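Local coordinates for putative epoxide hydrolase protein (Klebsiella pneumoniae subsp. pneumoniae, PDB 5BOV) that is a putative epoxide hydrolase of the alpha/beta hydrolase fold, possibly with monoacylglycerol lipase activity, whose true substrate is not established, at residues 21-26 and 60-65; 6-11 and 43-48; 246-251 and 272-277. All blocks are in the same frame, centred on the assembly; numbering follows the deposited sequence. Where two conformers were deposited one is given.

Contact 1: residues 21-26 and 60-65; sequences IGYVDI and RVIVPY
Ile26, Asp25 and Val24 lose the most surface where strand 19-26 pairs with strand 59-74, a neighbouring antiparallel pair in the N-terminal part of the alpha/beta hydrolase sheet. The axes of the two segments approach to 4.4 Å at 157°. Two hydrogen-bonded pairs, Ile26 with Val61 and Val24 with Val63, exchange two N-H...O bonds each; the bond from Val61 N to Ile26 O is the straightest of these. Beyond them Tyr65 N meets Gly22 O almost head-on to the carbonyl, and in the non-hydrogen-bonded pair of Tyr23 and Pro64 the two CA atoms come within 4.0 Å.

Val24, Ile26, Val61 and Val63 share one face of the sheet. There Val24 CB faces Val63 CB at 4.1 Å and Ile26 lies beside Val61, its CG1 4.0 Å from Val61 CB; helix 50-56 packs over Ile26 and Val61 through Ala51. Tyr23, Asp25, Ile62 and Pro64 occupy the other face, where Leu95 of helix 85-98 reaches Ile62 and Pro64.

Asp25 supplies the polar end. With CG anti to the backbone N (chi1 -178°), its carboxylate reaches the extended side chain of Arg60, which grips it side-on through two nitrogens. The carboxylate and guanidinium planes differ by only 17°, and both oxygens are met on their syn sides, somewhat out of the carboxylate plane. A second salt bridge, from Arg29 to OD1, probably stabilises the negative charge further. Ile62 CD1 lies over one face of this carboxylate, 3.4 Å from Asp25 OD1, while that oxygen accepts Arg60 NE at 3.0 Å.

Contact 2: residues 6-11 and 43-48; sequences GAFDKI and DIQSYA
Phe8 lays one face of its ring over the backbone of Ala48, whose CA stands 3.7 Å from the ring centroid and only 10° off the normal, a CH-pi contact. It joins the N-terminal loop before strand 12-16 to the loop between strand 32-37 and helix 50-56. The ring leaves the 3-10 segment 7-9 with CG opposite the backbone N (chi1 -166°), a setting that carries it across to 44-48. Its edge meets a carbonyl: Phe8 CZ lies 3.2 Å from Ile44 O, near the ring plane, while that oxygen also accepts the turn's backbone bond from Tyr47 N. The amide of Gln45 stands almost perpendicular to the ring, with NE2 3.7 Å from Phe8 CE2. The same NE2 donates to a water that in turn donates to Asp9 OD1, a polar bridge beside the apolar contact. Ile11 and Ile44 meet tip to tip, CD1 to CD1, at 3.8 Å. The two loops thus meet over strand 19-26, where Val24 touches Phe8, Ile11 and Ile44; strand 59-74 adds Val63 and Tyr65 against Ile44, and helix 194-201 borders Gln45.

Contact 3: residues 246-251 and 272-277; sequences PTITLE and KYEHRD
Strands 247-252 and 273-278 run parallel, their segment axes 4.7 Å apart at 16°, and five backbone hydrogen bonds join them from Thr247 N to Lys272 O through to Glu251 N with Arg276 O. Thr247, Thr249, Tyr273 and His275 lie on one face. Thr249, the residue most buried by the pairing, places its hydroxyl between two aromatic side chains of the adjacent strand. OG1 sits between the backbone N and the carbonyl carbon (chi1 56°), a position that directs it at both partners: it is 2.6 Å from Tyr273 OH and 2.7 Å from His275 ND1, hydrogen-bonded to each. Both side chains cross the threonine at about a right angle, and OG1 lies near the imidazole plane, at its edge. The far nitrogen, His275 NE2, donates to Asp277 OD1 at 2.9 Å, so the ring is held at both nitrogens and its rotation is fixed.

The other face carries Ile248, Leu250, Glu274 and Arg276. Leu250 CD2 lies alongside Arg276 CB at 3.8 Å. In the conformer described, Ile248 CD1 rests over one face of the guanidinium, offset toward its rim, and Arg276 NE forms a salt bridge with Glu274 OE2 at 2.9 Å. OE2 lies in the guanidinium plane, while NE comes from above the carboxylate plane; Asp300 is a second partner.

The pair belongs to a beta-alpha-beta unit at one sheet margin: helix 262-265 lies against Thr249, Tyr273 and His275, helix 291-303 packs on Ile248 and Leu250, and strand 127-133 flanks 247-252.

Overall arrangement
From the N terminus, the chain passes through 6-11 and then 21-26 before returning to both: 43-48 folds back on the first in contact 2, and 60-65 pairs with the second in contact 1. The segments alternate, so the two loops cross, and the contacts touch, with centres about 8 Å apart. Together they tie the N-terminal loop and the loop before helix 50-56 to strands 19-26 and 59-74. Contact 3 comes much later, after the helical region 141-238, and closes its own short loop at the far end of the same sheet; its centre lies about 24 Å from that of contact 1.

Contact 1: residues 21-26 and 60-65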
loop_
_atom_site.group_PDB
_atom_site.type_symbol
_atom_site.label_atom_id
_atom_site.label_comp_id
_atom_site.label_asym_id
_atom_site.label_seq_id
_atom_site.Cartn_x
_atom_site.Cartn_y
_atom_site.Cartn_z
ATOM N N ILE A 21 9.284 -11.680 5.936
ATOM C CA ILE A 21 8.647 -10.422 6.052
ATOM C C ILE A 21 9.076 -9.772 7.337
ATOM O O ILE A 21 8.984 -10.386 8.424
ATOM C CB ILE A 21 7.101 -10.572 5.997
ATOM C CG1 ILE A 21 6.699 -10.967 4.582
ATOM C CG2 ILE A 21 6.415 -9.222 6.344
ATOM C CD1 ILE A 21 5.208 -11.255 4.379
ATOM N N GLY A 22 9.494 -8.493 7.236
ATOM C CA GLY A 22 9.718 -7.631 8.385
ATOM C C GLY A 22 8.468 -6.843 8.774
ATOM O O GLY A 22 7.818 -6.285 7.920
ATOM N N TYR A 23 8.097 -6.860 10.063
ATOM C CA TYR A 23 6.832 -6.247 10.514
ATOM C C TYR A 23 6.860 -5.808 11.942
ATOM O O TYR A 23 7.524 -6.399 12.783
ATOM C CB TYR A 23 5.637 -7.169 10.233
ATOM C CG TYR A 23 5.667 -8.438 11.054
ATOM C CD1 TYR A 23 6.547 -9.486 10.750
ATOM C CD2 TYR A 23 4.844 -8.587 12.129
ATOM C CE1 TYR A 23 6.636 -10.610 11.555
ATOM C CE2 TYR A 23 4.889 -9.737 12.948
ATOM C CZ TYR A 23 5.762 -10.734 12.658
ATOM O OH TYR A 23 5.854 -11.844 13.432
ATOM N N VAL A 24 6.088 -4.778 12.264
ATOM C CA VAL A 24 5.734 -4.432 13.632
ATOM C C VAL A 24 4.470 -5.180 14.026
ATOM O O VAL A 24 3.595 -5.427 13.221
ATOM C CB VAL A 24 5.436 -2.938 13.703
ATOM C CG1 VAL A 24 4.945 -2.515 15.048
ATOM C CG2 VAL A 24 6.650 -2.155 13.312
ATOM N N ASP A 25 4.466 -5.628 15.283
ATOM C CA ASP A 25 3.304 -6.339 15.855
ATOM C C ASP A 25 3.128 -5.837 17.281
ATOM O O ASP A 25 3.887 -6.210 18.156
ATOM C CB ASP A 25 3.582 -7.853 15.820
ATOM C CG ASP A 25 2.441 -8.699 16.330
ATOM O OD1 ASP A 25 1.427 -8.162 16.808
ATOM O OD2 ASP A 25 2.603 -9.940 16.218
ATOM N N ILE A 26 2.150 -4.962 17.468
ATOM C CA ILE A 26 1.951 -4.299 18.743
ATOM C C ILE A 26 0.492 -4.393 19.165
ATOM O O ILE A 26 -0.425 -4.770 18.390
ATOM C CB ILE A 26 2.376 -2.863 18.756
ATOM C CG1 ILE A 26 1.641 -2.046 17.671
ATOM C CG2 ILE A 26 3.897 -2.824 18.651
ATOM C CD1 ILE A 26 2.009 -0.581 17.749
ATOM N N ARG A 60 -4.934 -5.253 17.995
ATOM C CA ARG A 60 -3.649 -5.829 17.680
ATOM C C ARG A 60 -3.277 -5.286 16.301
ATOM O O ARG A 60 -3.972 -5.615 15.342
ATOM C CB ARG A 60 -3.715 -7.335 17.638
ATOM C CG ARG A 60 -2.346 -7.909 17.395
ATOM C CD ARG A 60 -2.322 -9.299 16.888
ATOM N NE ARG A 60 -1.008 -9.832 16.575
ATOM C CZ ARG A 60 -0.861 -11.127 16.320
ATOM N NH1 ARG A 60 -1.922 -11.913 16.338
ATOM N NH2 ARG A 60 0.311 -11.624 15.990
ATOM N N VAL A 61 -2.090 -4.671 16.198
ATOM C CA VAL A 61 -1.722 -3.990 14.932
ATOM C C VAL A 61 -0.451 -4.583 14.318
ATOM O O VAL A 61 0.619 -4.686 14.954
ATOM C CB VAL A 61 -1.515 -2.496 15.188
ATOM C CG1 VAL A 61 -1.400 -1.761 13.875
ATOM C CG2 VAL A 61 -2.680 -1.963 15.993
ATOM N N ILE A 62 -0.579 -4.998 13.060
ATOM C CA ILE A 62 0.514 -5.541 12.255
ATOM C C ILE A 62 0.859 -4.560 11.166
ATOM O O ILE A 62 -0.040 -4.119 10.399
ATOM C CB ILE A 62 0.076 -6.861 11.576
ATOM C CG1 ILE A 62 -0.479 -7.897 12.571
ATOM C CG2 ILE A 62 1.208 -7.430 10.729
ATOM C CD1 ILE A 62 0.537 -8.329 13.516
ATOM N N VAL A 63 2.143 -4.188 11.086
ATOM C CA VAL A 63 2.569 -3.218 10.052
ATOM C C VAL A 63 3.803 -3.762 9.298
ATOM O O VAL A 63 4.931 -3.663 9.826
ATOM C CB VAL A 63 2.903 -1.835 10.644
ATOM C CG1 VAL A 63 3.022 -0.805 9.547
ATOM C CG2 VAL A 63 1.858 -1.390 11.663
ATOM N N PRO A 64 3.600 -4.408 8.133
ATOM C CA PRO A 64 4.681 -5.002 7.429
ATOM C C PRO A 64 5.328 -4.151 6.399
ATOM O O PRO A 64 4.656 -3.328 5.769
ATOM C CB PRO A 64 4.000 -6.201 6.741
ATOM C CG PRO A 64 2.622 -5.681 6.405
ATOM C CD PRO A 64 2.283 -4.747 7.518
ATOM N N TYR A 65 6.620 -4.371 6.190
ATOM C CA TYR A 65 7.265 -3.847 4.983
ATOM C C TYR A 65 6.803 -4.686 3.805
ATOM O O TYR A 65 6.863 -5.941 3.827
ATOM C CB TYR A 65 8.777 -3.930 5.055
ATOM C CG TYR A 65 9.483 -3.025 6.015
ATOM C CD1 TYR A 65 9.550 -1.659 5.779
ATOM C CD2 TYR A 65 10.114 -3.526 7.160
ATOM C CE1 TYR A 65 10.306 -0.816 6.593
ATOM C CE2 TYR A 65 10.801 -2.691 8.034
ATOM C CZ TYR A 65 10.925 -1.341 7.733
ATOM O OH TYR A 65 11.604 -0.503 8.563
#

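Contact 2: residues 6-11 and 43-48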
loop_
_atom_site.group_PDB
_atom_site.type_symbol
_atom_site.label_atom_id
_atom_site.label_comp_id
_atom_site.label_asym_id
_atom_site.label_seq_id
_atom_site.Cartn_x
_atom_site.Cartn_y
_atom_site.Cartn_z
ATOM N N GLY A 6 9.347 2.624 22.767
ATOM C CA GLY A 6 10.148 2.102 21.681
ATOM C C GLY A 6 9.435 1.029 20.899
ATOM O O GLY A 6 10.078 0.302 20.123
ATOM N N ALA A 7 8.135 0.811 21.125
ATOM C CA ALA A 7 7.584 -0.481 20.634
ATOM C C ALA A 7 7.554 -0.596 19.132
ATOM O O ALA A 7 7.652 -1.702 18.568
ATOM C CB ALA A 7 6.134 -0.699 21.140
ATOM N N PHE A 8 7.299 0.552 18.511
ATOM C CA PHE A 8 7.160 0.543 17.035
ATOM C C PHE A 8 8.509 0.350 16.391
ATOM O O PHE A 8 8.547 -0.017 15.214
ATOM C CB PHE A 8 6.564 1.872 16.558
ATOM C CG PHE A 8 6.087 1.819 15.140
ATOM C CD1 PHE A 8 4.840 1.270 14.818
ATOM C CD2 PHE A 8 6.905 2.275 14.120
ATOM C CE1 PHE A 8 4.416 1.171 13.514
ATOM C CE2 PHE A 8 6.463 2.164 12.835
ATOM C CZ PHE A 8 5.244 1.601 12.542
ATOM N N ASP A 9 9.613 0.502 17.118
ATOM C CA ASP A 9 10.909 0.200 16.589
ATOM C C ASP A 9 11.417 -1.252 16.785
ATOM O O ASP A 9 12.546 -1.538 16.379
ATOM C CB ASP A 9 11.925 1.208 17.077
ATOM C CG ASP A 9 11.697 2.602 16.493
ATOM O OD1 ASP A 9 11.101 2.726 15.388
ATOM O OD2 ASP A 9 12.089 3.563 17.220
ATOM N N LYS A 10 10.588 -2.153 17.319
ATOM C CA LYS A 10 10.961 -3.546 17.442
ATOM C C LYS A 10 10.396 -4.236 16.213
ATOM O O LYS A 10 9.220 -4.387 16.096
ATOM C CB LYS A 10 10.431 -4.127 18.753
ATOM C CG LYS A 10 11.164 -3.528 19.935
ATOM C CD LYS A 10 10.537 -3.983 21.258
ATOM C CE LYS A 10 11.453 -3.604 22.407
ATOM N NZ LYS A 10 11.199 -2.185 22.778
ATOM N N ILE A 11 11.273 -4.545 15.275
ATOM C CA ILE A 11 10.902 -5.173 14.025
ATOM C C ILE A 11 11.006 -6.673 14.139
ATOM O O ILE A 11 12.025 -7.202 14.537
ATOM C CB ILE A 11 11.786 -4.720 12.874
ATOM C CG1 ILE A 11 11.787 -3.176 12.824
ATOM C CG2 ILE A 11 11.275 -5.276 11.580
ATOM C CD1 ILE A 11 10.417 -2.543 12.746
ATOM N N ASP A 43 7.026 3.840 3.715
ATOM C CA ASP A 43 7.256 2.582 4.429
ATOM C C ASP A 43 6.407 2.499 5.704
ATOM O O ASP A 43 5.464 3.277 5.841
ATOM C CB ASP A 43 8.746 2.326 4.724
ATOM C CG ASP A 43 9.268 3.116 5.889
ATOM O OD1 ASP A 43 8.615 4.070 6.337
ATOM O OD2 ASP A 43 10.440 2.816 6.242
ATOM N N ILE A 44 6.736 1.574 6.601
ATOM C CA ILE A 44 5.976 1.374 7.823
ATOM C C ILE A 44 5.857 2.642 8.691
ATOM O O ILE A 44 4.962 2.783 9.528
ATOM C CB ILE A 44 6.532 0.213 8.678
ATOM C CG1 ILE A 44 7.940 0.488 9.173
ATOM C CG2 ILE A 44 6.437 -1.088 7.855
ATOM C CD1 ILE A 44 8.410 -0.495 10.190
ATOM N N GLN A 45 6.806 3.600 8.544
ATOM C CA GLN A 45 6.713 4.811 9.331
ATOM C C GLN A 45 5.461 5.622 9.062
ATOM O O GLN A 45 5.067 6.496 9.849
ATOM C CB GLN A 45 7.962 5.698 9.162
ATOM C CG GLN A 45 9.284 5.031 9.520
ATOM C CD GLN A 45 9.315 4.315 10.879
ATOM O OE1 GLN A 45 9.936 3.203 10.965
ATOM N NE2 GLN A 45 8.778 4.871 11.854
ATOM N N SER A 46 4.793 5.346 7.942
ATOM C CA SER A 46 3.512 5.947 7.650
ATOM C C SER A 46 2.476 5.657 8.790
ATOM O O SER A 46 1.562 6.466 8.967
ATOM C CB SER A 46 2.932 5.351 6.369
ATOM O OG SER A 46 3.718 5.656 5.228
ATOM N N TYR A 47 2.725 4.591 9.559
ATOM C CA TYR A 47 1.856 4.173 10.630
ATOM C C TYR A 47 2.508 4.240 11.976
ATOM O O TYR A 47 1.937 3.743 12.938
ATOM C CB TYR A 47 1.361 2.766 10.328
ATOM C CG TYR A 47 0.627 2.674 8.991
ATOM C CD1 TYR A 47 -0.643 3.226 8.848
ATOM C CD2 TYR A 47 1.215 2.072 7.882
ATOM C CE1 TYR A 47 -1.355 3.120 7.681
ATOM C CE2 TYR A 47 0.535 1.989 6.660
ATOM C CZ TYR A 47 -0.734 2.518 6.548
ATOM O OH TYR A 47 -1.454 2.409 5.390
ATOM N N ALA A 48 3.571 5.040 12.124
ATOM C CA ALA A 48 4.252 5.106 13.422
ATOM C C ALA A 48 3.410 5.763 14.468
ATOM O O ALA A 48 3.682 5.569 15.681
ATOM C CB ALA A 48 5.591 5.804 13.292
HETATM O O HOH W 1 9.781 4.832 14.527
#

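Contact 3: residues 246-251 and 272-277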
loop_
_atom_site.group_PDB
_atom_site.type_symbol
_atom_site.label_atom_id
_atom_site.label_comp_id
_atom_site.label_asym_id
_atom_site.label_seq_id
_atom_site.Cartn_x
_atom_site.Cartn_y
_atom_site.Cartn_z
ATOM N N PRO A 246 -17.361 -4.357 4.511
ATOM C CA PRO A 246 -17.557 -2.948 4.927
ATOM C C PRO A 246 -16.292 -2.107 4.663
ATOM O O PRO A 246 -15.236 -2.496 5.059
ATOM C CB PRO A 246 -17.852 -3.040 6.445
ATOM C CG PRO A 246 -18.395 -4.402 6.590
ATOM C CD PRO A 246 -17.643 -5.272 5.636
ATOM N N THR A 247 -16.489 -0.972 4.015
ATOM C CA THR A 247 -15.348 -0.170 3.539
ATOM C C THR A 247 -15.585 1.301 3.808
ATOM O O THR A 247 -16.693 1.838 3.527
ATOM C CB THR A 247 -15.166 -0.367 2.056
ATOM O OG1 THR A 247 -14.890 -1.765 1.766
ATOM C CG2 THR A 247 -14.025 0.460 1.523
ATOM N N ILE A 248 -14.539 1.994 4.294
ATOM C CA ILE A 248 -14.476 3.417 4.246
ATOM C C ILE A 248 -13.370 3.834 3.303
ATOM O O ILE A 248 -12.249 3.362 3.441
ATOM C CB ILE A 248 -14.254 4.075 5.644
ATOM C CG1 ILE A 248 -15.437 3.703 6.541
ATOM C CG2 ILE A 248 -14.041 5.539 5.521
ATOM C CD1 ILE A 248 -15.361 4.344 7.922
ATOM N N THR A 249 -13.707 4.681 2.337
ATOM C CA THR A 249 -12.706 5.281 1.478
ATOM C C THR A 249 -12.406 6.716 1.967
ATOM O O THR A 249 -13.235 7.383 2.531
ATOM C CB THR A 249 -13.146 5.310 -0.018
ATOM O OG1 THR A 249 -14.381 5.993 -0.115
ATOM C CG2 THR A 249 -13.247 3.908 -0.535
ATOM N N LEU A 250 -11.133 7.114 1.768
ATOM C CA LEU A 250 -10.632 8.404 2.191
ATOM C C LEU A 250 -9.985 9.126 1.026
ATOM O O LEU A 250 -9.323 8.492 0.205
ATOM C CB LEU A 250 -9.573 8.288 3.286
ATOM C CG LEU A 250 -9.951 7.516 4.535
ATOM C CD1 LEU A 250 -8.734 7.439 5.467
ATOM C CD2 LEU A 250 -11.084 8.235 5.232
ATOM N N GLU A 251 -10.067 10.470 1.011
ATOM C CA GLU A 251 -9.230 11.179 0.072
ATOM C C GLU A 251 -8.861 12.461 0.757
ATOM O O GLU A 251 -9.621 12.982 1.545
ATOM C CB GLU A 251 -10.057 11.424 -1.199
ATOM C CG GLU A 251 -9.243 12.059 -2.303
ATOM C CD GLU A 251 -7.998 11.248 -2.578
ATOM O OE1 GLU A 251 -8.106 10.227 -3.278
ATOM O OE2 GLU A 251 -6.871 11.621 -2.068
ATOM N N LYS A 272 -21.503 -2.443 3.062
ATOM C CA LYS A 272 -21.583 -1.226 3.835
ATOM C C LYS A 272 -20.464 -0.331 3.387
ATOM O O LYS A 272 -19.367 -0.809 3.098
ATOM C CB LYS A 272 -21.422 -1.580 5.322
ATOM C CG LYS A 272 -22.617 -2.378 5.811
ATOM C CD LYS A 272 -22.411 -2.694 7.257
ATOM C CE LYS A 272 -23.697 -3.270 7.836
ATOM N NZ LYS A 272 -23.609 -3.445 9.311
ATOM N N TYR A 273 -20.765 0.971 3.329
ATOM C CA TYR A 273 -19.848 1.940 2.685
ATOM C C TYR A 273 -19.984 3.333 3.193
ATOM O O TYR A 273 -21.082 3.816 3.443
ATOM C CB TYR A 273 -20.144 1.987 1.186
ATOM C CG TYR A 273 -19.209 2.865 0.435
ATOM C CD1 TYR A 273 -17.935 2.453 0.199
ATOM C CD2 TYR A 273 -19.569 4.135 0.058
ATOM C CE1 TYR A 273 -17.028 3.296 -0.456
ATOM C CE2 TYR A 273 -18.695 4.990 -0.606
ATOM C CZ TYR A 273 -17.421 4.566 -0.843
ATOM O OH TYR A 273 -16.506 5.385 -1.496
ATOM N N GLU A 274 -18.851 4.029 3.277
ATOM C CA GLU A 274 -18.831 5.465 3.530
ATOM C C GLU A 274 -17.601 6.028 2.861
ATOM O O GLU A 274 -16.540 5.362 2.880
ATOM C CB GLU A 274 -18.765 5.699 5.023
ATOM C CG GLU A 274 -18.868 7.162 5.383
ATOM C CD GLU A 274 -18.678 7.490 6.871
ATOM O OE1 GLU A 274 -18.848 6.598 7.693
ATOM O OE2 GLU A 274 -18.359 8.671 7.121
ATOM N N HIS A 275 -17.759 7.180 2.264
ATOM C CA HIS A 275 -16.627 7.925 1.748
ATOM C C HIS A 275 -16.369 9.168 2.612
ATOM O O HIS A 275 -17.320 9.883 2.967
ATOM C CB HIS A 275 -16.842 8.407 0.298
ATOM C CG HIS A 275 -15.673 9.197 -0.177
ATOM N ND1 HIS A 275 -14.444 8.628 -0.410
ATOM C CD2 HIS A 275 -15.499 10.533 -0.347
ATOM C CE1 HIS A 275 -13.556 9.546 -0.681
ATOM N NE2 HIS A 275 -14.176 10.734 -0.646
ATOM N N ARG A 276 -15.105 9.468 2.887
ATOM C CA ARG A 276 -14.725 10.677 3.643
ATOM C C ARG A 276 -13.649 11.461 2.968
ATOM O O ARG A 276 -12.545 10.953 2.697
ATOM C CB ARG A 276 -14.162 10.386 5.029
ATOM C CG ARG A 276 -15.130 9.688 5.872
ATOM C CD ARG A 276 -14.585 9.454 7.253
ATOM N NE ARG A 276 -15.629 8.801 7.945
ATOM C CZ ARG A 276 -15.465 8.281 9.132
ATOM N NH1 ARG A 276 -14.283 8.346 9.780
ATOM N NH2 ARG A 276 -16.511 7.705 9.659
ATOM N N ASP A 277 -13.968 12.720 2.700
ATOM C CA ASP A 277 -12.982 13.678 2.228
ATOM C C ASP A 277 -12.357 14.222 3.467
ATOM O O ASP A 277 -13.082 14.846 4.326
ATOM C CB ASP A 277 -13.622 14.773 1.353
ATOM C CG ASP A 277 -14.048 14.260 -0.019
ATOM O OD1 ASP A 277 -13.290 13.463 -0.631
ATOM O OD2 ASP A 277 -15.210 14.438 -0.412
#